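PDB 6M4C: C. albicans actin interacting protein Aip5 from Candida albicans SC5314, which interacts with actin and probably promotes actin filament nucleation as part of the polarisome complex that enables filamentous growth. Local coordinates for residues 13-18 and 68-73; 38-43 and 90-95. All blocks are in the same frame, centred on the assembly; numbering follows the deposited sequence.

Contact 1: 13-18 and 68-73; sequences YIFTSL and GVVRGD
Gly68 begins the antiparallel pairing of 68-73 with 13-18 as a hydrogen-bonded pair with Phe15, joined by two reciprocal backbone hydrogen bonds. The amide N of Phe15 reaches Gly68 O at 2.6 Å, nearly in line with the carbonyl, and Gly68 N returns a bond of 3.0 Å to Phe15 O. Gly68 O also receives a CA-H...O contact from Ile14. Next comes Val69, which forms the non-hydrogen-bonded pair with Ile14; the two side chains lie on the same face of the sheet, and Val69 CA brings its own hydrogen to Tyr13 O at 3.2 Å. Val70 then closes a second hydrogen-bonded pair, with Tyr13: Tyr13 N to Val70 O and Val70 N to Tyr13 O both measure 2.8 Å. On the face that Tyr13 and Phe15 share, Val70 makes the main side-chain contact. With CG1 anti to the backbone N (chi1 163°), its CG2 falls beside that N and stands over the middle of the Phe15 ring, 3.6 Å from the centroid and only 4° off the normal, a CH-pi contact. Val70 CB comes within 3.7 Å of Phe15 CE1. Past the strand, where the chain turns at Gly72 with positive phi, Gly72 O meets the edge of the Tyr13 ring near its plane, 3.6 Å from CE2. These are the central strands of a mixed sheet in a protein of the thioredoxin clan, with 43-46 beyond 12-16 and 74-78 beyond 68-71. Helix 22-36 packs on the face of Ile14 and Val69, whereas helix 51-60 meets Phe15 on the other.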
loop_
_atom_site.group_PDB
_atom_site.type_symbol
_atom_site.label_atom_id
_atom_site.label_comp_id
_atom_site.label_asym_id
_atom_site.label_seq_id
_atom_site.Cartn_x
_atom_site.Cartn_y
_atom_site.Cartn_z
ATOM N N TYR A 13 6.886 6.300 1.806
ATOM C CA TYR A 13 6.129 5.101 2.103
ATOM C C TYR A 13 5.829 5.090 3.582
ATOM O O TYR A 13 6.648 5.556 4.374
ATOM C CB TYR A 13 6.923 3.823 1.834
ATOM C CG TYR A 13 7.442 3.686 0.427
ATOM C CD1 TYR A 13 6.596 3.406 -0.626
ATOM C CD2 TYR A 13 8.784 3.857 0.147
ATOM C CE1 TYR A 13 7.069 3.291 -1.922
ATOM C CE2 TYR A 13 9.270 3.764 -1.147
ATOM C CZ TYR A 13 8.412 3.476 -2.187
ATOM O OH TYR A 13 8.895 3.398 -3.462
ATOM N N ILE A 14 4.637 4.580 3.904
ATOM C CA ILE A 14 4.352 4.044 5.217
ATOM C C ILE A 14 4.614 2.540 5.198
ATOM O O ILE A 14 3.936 1.788 4.494
ATOM C CB ILE A 14 2.920 4.361 5.644
ATOM C CG1 ILE A 14 2.735 5.871 5.777
ATOM C CG2 ILE A 14 2.617 3.655 6.945
ATOM C CD1 ILE A 14 1.492 6.277 6.514
ATOM N N PHE A 15 5.625 2.124 5.977
ATOM C CA PHE A 15 5.903 0.717 6.193
ATOM C C PHE A 15 4.951 0.251 7.283
ATOM O O PHE A 15 4.734 0.978 8.254
ATOM C CB PHE A 15 7.381 0.510 6.526
ATOM C CG PHE A 15 8.310 0.428 5.338
ATOM C CD1 PHE A 15 8.059 1.131 4.165
ATOM C CD2 PHE A 15 9.434 -0.378 5.379
ATOM C CE1 PHE A 15 8.931 1.065 3.084
ATOM C CE2 PHE A 15 10.300 -0.451 4.292
ATOM C CZ PHE A 15 10.058 0.272 3.148
ATOM N N THR A 16 4.337 -0.919 7.076
ATOM C CA THR A 16 3.354 -1.416 8.028
ATOM C C THR A 16 3.105 -2.912 7.824
ATOM O O THR A 16 3.715 -3.547 6.953
ATOM C CB THR A 16 2.047 -0.620 7.957
ATOM O OG1 THR A 16 1.307 -1.018 9.110
ATOM C CG2 THR A 16 1.234 -0.905 6.712
ATOM N N SER A 17 2.203 -3.460 8.653
ATOM C CA SER A 17 1.773 -4.840 8.493
ATOM C C SER A 17 0.271 -4.971 8.720
ATOM O O SER A 17 -0.209 -4.731 9.820
ATOM C CB SER A 17 2.545 -5.759 9.399
ATOM O OG SER A 17 2.156 -7.110 9.208
ATOM N N LEU A 18 -0.448 -5.400 7.677
ATOM C CA LEU A 18 -1.882 -5.618 7.757
ATOM C C LEU A 18 -2.165 -6.867 8.581
ATOM O O LEU A 18 -3.314 -7.162 8.885
ATOM C CB LEU A 18 -2.438 -5.784 6.343
ATOM C CG LEU A 18 -2.851 -4.488 5.663
ATOM C CD1 LEU A 18 -1.628 -3.730 5.192
ATOM C CD2 LEU A 18 -3.772 -4.784 4.497
ATOM N N GLY A 68 5.862 2.917 10.191
ATOM C CA GLY A 68 6.757 4.052 10.126
ATOM C C GLY A 68 6.908 4.526 8.691
ATOM O O GLY A 68 6.377 3.899 7.776
ATOM N N VAL A 69 7.682 5.602 8.529
ATOM C CA VAL A 69 7.769 6.284 7.260
ATOM C C VAL A 69 9.154 6.035 6.705
ATOM O O VAL A 69 10.115 6.170 7.436
ATOM C CB VAL A 69 7.549 7.797 7.417
ATOM C CG1 VAL A 69 7.878 8.525 6.125
ATOM C CG2 VAL A 69 6.139 8.125 7.877
ATOM N N VAL A 70 9.233 5.758 5.405
ATOM C CA VAL A 70 10.496 5.574 4.719
ATOM C C VAL A 70 10.467 6.428 3.461
ATOM O O VAL A 70 9.518 6.388 2.689
ATOM C CB VAL A 70 10.666 4.097 4.334
ATOM C CG1 VAL A 70 11.737 3.873 3.269
ATOM C CG2 VAL A 70 10.843 3.208 5.549
ATOM N N ARG A 71 11.532 7.183 3.243
ATOM C CA ARG A 71 11.617 7.944 2.019
ATOM C C ARG A 71 12.596 7.219 1.097
ATOM O O ARG A 71 13.752 7.022 1.449
ATOM C CB ARG A 71 11.944 9.410 2.313
ATOM C CG ARG A 71 12.206 10.190 1.036
ATOM C CD ARG A 71 13.093 11.405 1.137
ATOM N NE ARG A 71 14.515 11.119 1.011
ATOM C CZ ARG A 71 15.369 11.256 2.012
ATOM N NH1 ARG A 71 14.918 11.654 3.188
ATOM N NH2 ARG A 71 16.652 10.986 1.841
ATOM N N GLY A 72 12.105 6.813 -0.079
ATOM C CA GLY A 72 12.804 5.925 -0.994
ATOM C C GLY A 72 13.346 4.714 -0.252
ATOM O O GLY A 72 12.588 3.906 0.284
ATOM N N ASP A 73 14.676 4.660 -0.163
ATOM C CA ASP A 73 15.332 3.525 0.449
ATOM C C ASP A 73 15.582 3.787 1.931
ATOM O O ASP A 73 15.860 2.831 2.653
ATOM C CB ASP A 73 16.564 3.094 -0.350
#

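Contact 2: 38-43 and 90-95; sequences NGIKFE and RLRELL
A Schellman motif ends helix 22-36, and the loop leaving it, 38-43, packs against the start of the C-terminal helix 91-96 through Asn38, Ile40, Leu91, Arg92 and Leu95. The apolar part is centred on Ile40. Its CD1 meets Leu95 CD2 tip to tip at 3.6 Å, while Leu91 CD2 stands farther off, 4.3 Å from the same Ile40 CD1. Leu91 and Leu95, one helical turn apart, both have CG anti to the backbone N (chi1 174° and -172°), and each presents its CD2 methyl to the loop. Leu91 CD2 also lies against the amide of Asn38, 3.8 Å from Asn38 CG, with the two side chains crossing at a slant. Asn38 ND2 reaches back to Ile34 O of helix 22-36 in a hydrogen bond, with a weak second one to Asn86 OD1. In the Schellman motif Gly39, with positive phi, is the C-prime residue: its N turns back to Gln36 O, and Ile40 N to Leu35 O. After this turn the Ile40 side chain points toward helix 91-96. At the outer margin the Arg92 side chain bends at chi3 (95°) and runs past Ile40 in the opposite direction, so that Ile40 CG1 lies over one face of the guanidinium, 3.8 Å from Arg92 NH1. Asn38 O sits near its plane at the edge of that group, close to Arg92 NH1, but the geometry is too poor to count as a hydrogen bond. Leu91 also touches Ile34 of helix 22-36 and Ile82 and Asn86 of helix 79-87, while Ile40 packs on Val12.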
loop_
_atom_site.group_PDB
_atom_site.type_symbol
_atom_site.label_atom_id
_atom_site.label_comp_id
_atom_site.label_asym_id
_atom_site.label_seq_id
_atom_site.Cartn_x
_atom_site.Cartn_y
_atom_site.Cartn_z
ATOM N N ASN A 38 -0.291 17.192 5.864
ATOM C CA ASN A 38 0.908 17.982 5.681
ATOM C C ASN A 38 1.263 18.023 4.207
ATOM O O ASN A 38 2.392 18.382 3.853
ATOM C CB ASN A 38 2.111 17.381 6.404
ATOM C CG ASN A 38 2.285 17.888 7.819
ATOM O OD1 ASN A 38 3.084 18.800 8.078
ATOM N ND2 ASN A 38 1.555 17.280 8.742
ATOM N N GLY A 39 0.300 17.619 3.375
ATOM C CA GLY A 39 0.493 17.690 1.936
ATOM C C GLY A 39 1.381 16.581 1.367
ATOM O O GLY A 39 1.824 16.673 0.217
ATOM N N ILE A 40 1.614 15.508 2.143
ATOM C CA ILE A 40 2.662 14.576 1.753
ATOM C C ILE A 40 1.976 13.348 1.173
ATOM O O ILE A 40 1.214 12.700 1.877
ATOM C CB ILE A 40 3.638 14.274 2.930
ATOM C CG1 ILE A 40 4.453 15.506 3.335
ATOM C CG2 ILE A 40 4.589 13.115 2.637
ATOM C CD1 ILE A 40 5.066 15.353 4.696
ATOM N N LYS A 41 2.193 13.083 -0.123
ATOM C CA LYS A 41 1.621 11.893 -0.751
ATOM C C LYS A 41 2.429 10.679 -0.283
ATOM O O LYS A 41 3.598 10.828 0.056
ATOM C CB LYS A 41 1.475 12.058 -2.281
ATOM N N PHE A 42 1.814 9.486 -0.276
ATOM C CA PHE A 42 2.491 8.274 0.177
ATOM C C PHE A 42 1.823 6.976 -0.308
ATOM O O PHE A 42 0.624 6.925 -0.545
ATOM C CB PHE A 42 2.577 8.312 1.701
ATOM C CG PHE A 42 1.275 8.034 2.395
ATOM C CD1 PHE A 42 0.901 6.736 2.691
ATOM C CD2 PHE A 42 0.427 9.064 2.764
ATOM C CE1 PHE A 42 -0.289 6.474 3.361
ATOM C CE2 PHE A 42 -0.773 8.796 3.414
ATOM C CZ PHE A 42 -1.137 7.499 3.703
ATOM N N GLU A 43 2.614 5.904 -0.448
ATOM C CA GLU A 43 2.093 4.568 -0.701
ATOM C C GLU A 43 2.450 3.693 0.495
ATOM O O GLU A 43 3.519 3.874 1.072
ATOM C CB GLU A 43 2.725 3.927 -1.938
ATOM C CG GLU A 43 2.411 4.561 -3.278
ATOM C CD GLU A 43 3.214 3.989 -4.442
ATOM O OE1 GLU A 43 3.502 2.772 -4.415
ATOM O OE2 GLU A 43 3.550 4.751 -5.384
ATOM N N ARG A 90 8.738 19.724 12.829
ATOM C CA ARG A 90 10.028 19.416 12.229
ATOM C C ARG A 90 9.905 18.307 11.178
ATOM O O ARG A 90 10.919 17.737 10.770
ATOM C CB ARG A 90 11.028 19.034 13.329
ATOM C CG ARG A 90 12.322 19.833 13.289
ATOM C CD ARG A 90 12.147 21.026 14.205
ATOM N NE ARG A 90 12.973 22.208 14.031
ATOM C CZ ARG A 90 12.638 23.407 14.502
ATOM N NH1 ARG A 90 11.487 23.579 15.135
ATOM N NH2 ARG A 90 13.450 24.433 14.333
ATOM N N LEU A 91 8.672 18.030 10.719
ATOM C CA LEU A 91 8.376 16.815 9.973
ATOM C C LEU A 91 9.074 16.817 8.620
ATOM O O LEU A 91 9.635 15.798 8.223
ATOM C CB LEU A 91 6.867 16.620 9.834
ATOM C CG LEU A 91 6.432 15.454 8.950
ATOM C CD1 LEU A 91 7.042 14.134 9.424
ATOM C CD2 LEU A 91 4.919 15.351 8.947
ATOM N N ARG A 92 9.068 17.965 7.943
ATOM C CA ARG A 92 9.547 18.023 6.572
ATOM C C ARG A 92 11.071 17.982 6.570
ATOM O O ARG A 92 11.688 17.548 5.593
ATOM C CB ARG A 92 8.907 19.193 5.816
ATOM C CG ARG A 92 7.473 18.918 5.382
ATOM C CD ARG A 92 6.801 20.013 4.577
ATOM N NE ARG A 92 6.894 19.792 3.144
ATOM C CZ ARG A 92 5.873 19.441 2.360
ATOM N NH1 ARG A 92 4.663 19.260 2.876
ATOM N NH2 ARG A 92 6.074 19.277 1.058
ATOM N N GLU A 93 11.644 18.404 7.706
ATOM C CA GLU A 93 13.070 18.327 7.973
ATOM C C GLU A 93 13.501 16.869 8.156
ATOM O O GLU A 93 14.349 16.433 7.364
ATOM C CB GLU A 93 13.436 19.233 9.147
ATOM C CG GLU A 93 14.931 19.359 9.358
ATOM C CD GLU A 93 15.332 20.297 10.476
ATOM O OE1 GLU A 93 14.875 20.075 11.624
ATOM O OE2 GLU A 93 16.086 21.263 10.191
ATOM N N LEU A 94 12.917 16.118 9.138
ATOM C CA LEU A 94 13.256 14.688 9.238
ATOM C C LEU A 94 13.089 14.071 7.863
ATOM O O LEU A 94 13.980 13.350 7.421
ATOM C CB LEU A 94 12.534 13.846 10.311
ATOM N N LEU A 95 12.009 14.470 7.169
ATOM C CA LEU A 95 11.635 13.831 5.921
ATOM C C LEU A 95 12.653 14.085 4.809
ATOM O O LEU A 95 12.970 13.167 4.046
ATOM C CB LEU A 95 10.215 14.220 5.496
ATOM C CG LEU A 95 9.663 13.439 4.297
ATOM C CD1 LEU A 95 9.688 11.940 4.532
ATOM C CD2 LEU A 95 8.252 13.873 3.980
#

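The centres of contacts 1 and 2 lie about 12 Å apart, and the contacts touch at two places, 13-18 with 38-43 and 68-73 with 90-95. At the first, Ile14 N lies 3.1 Å from Glu43 O, a probable hydrogen bond where the loop enters strand 43-46, and Ile14 CD1 packs on Phe42 CE1 at 3.6 Å. At the second, Arg71 NH1 lies 2.6 Å from Leu95 O, again a probable hydrogen bond, tying strand 68-71 to the C-terminal helix. Along the chain the four segments alternate. Contact 1 pairs the two central strands of the sheet; contact 2 joins the loop before strand 43-46 to the C-terminal helix, each of which bonds to one strand of contact 1.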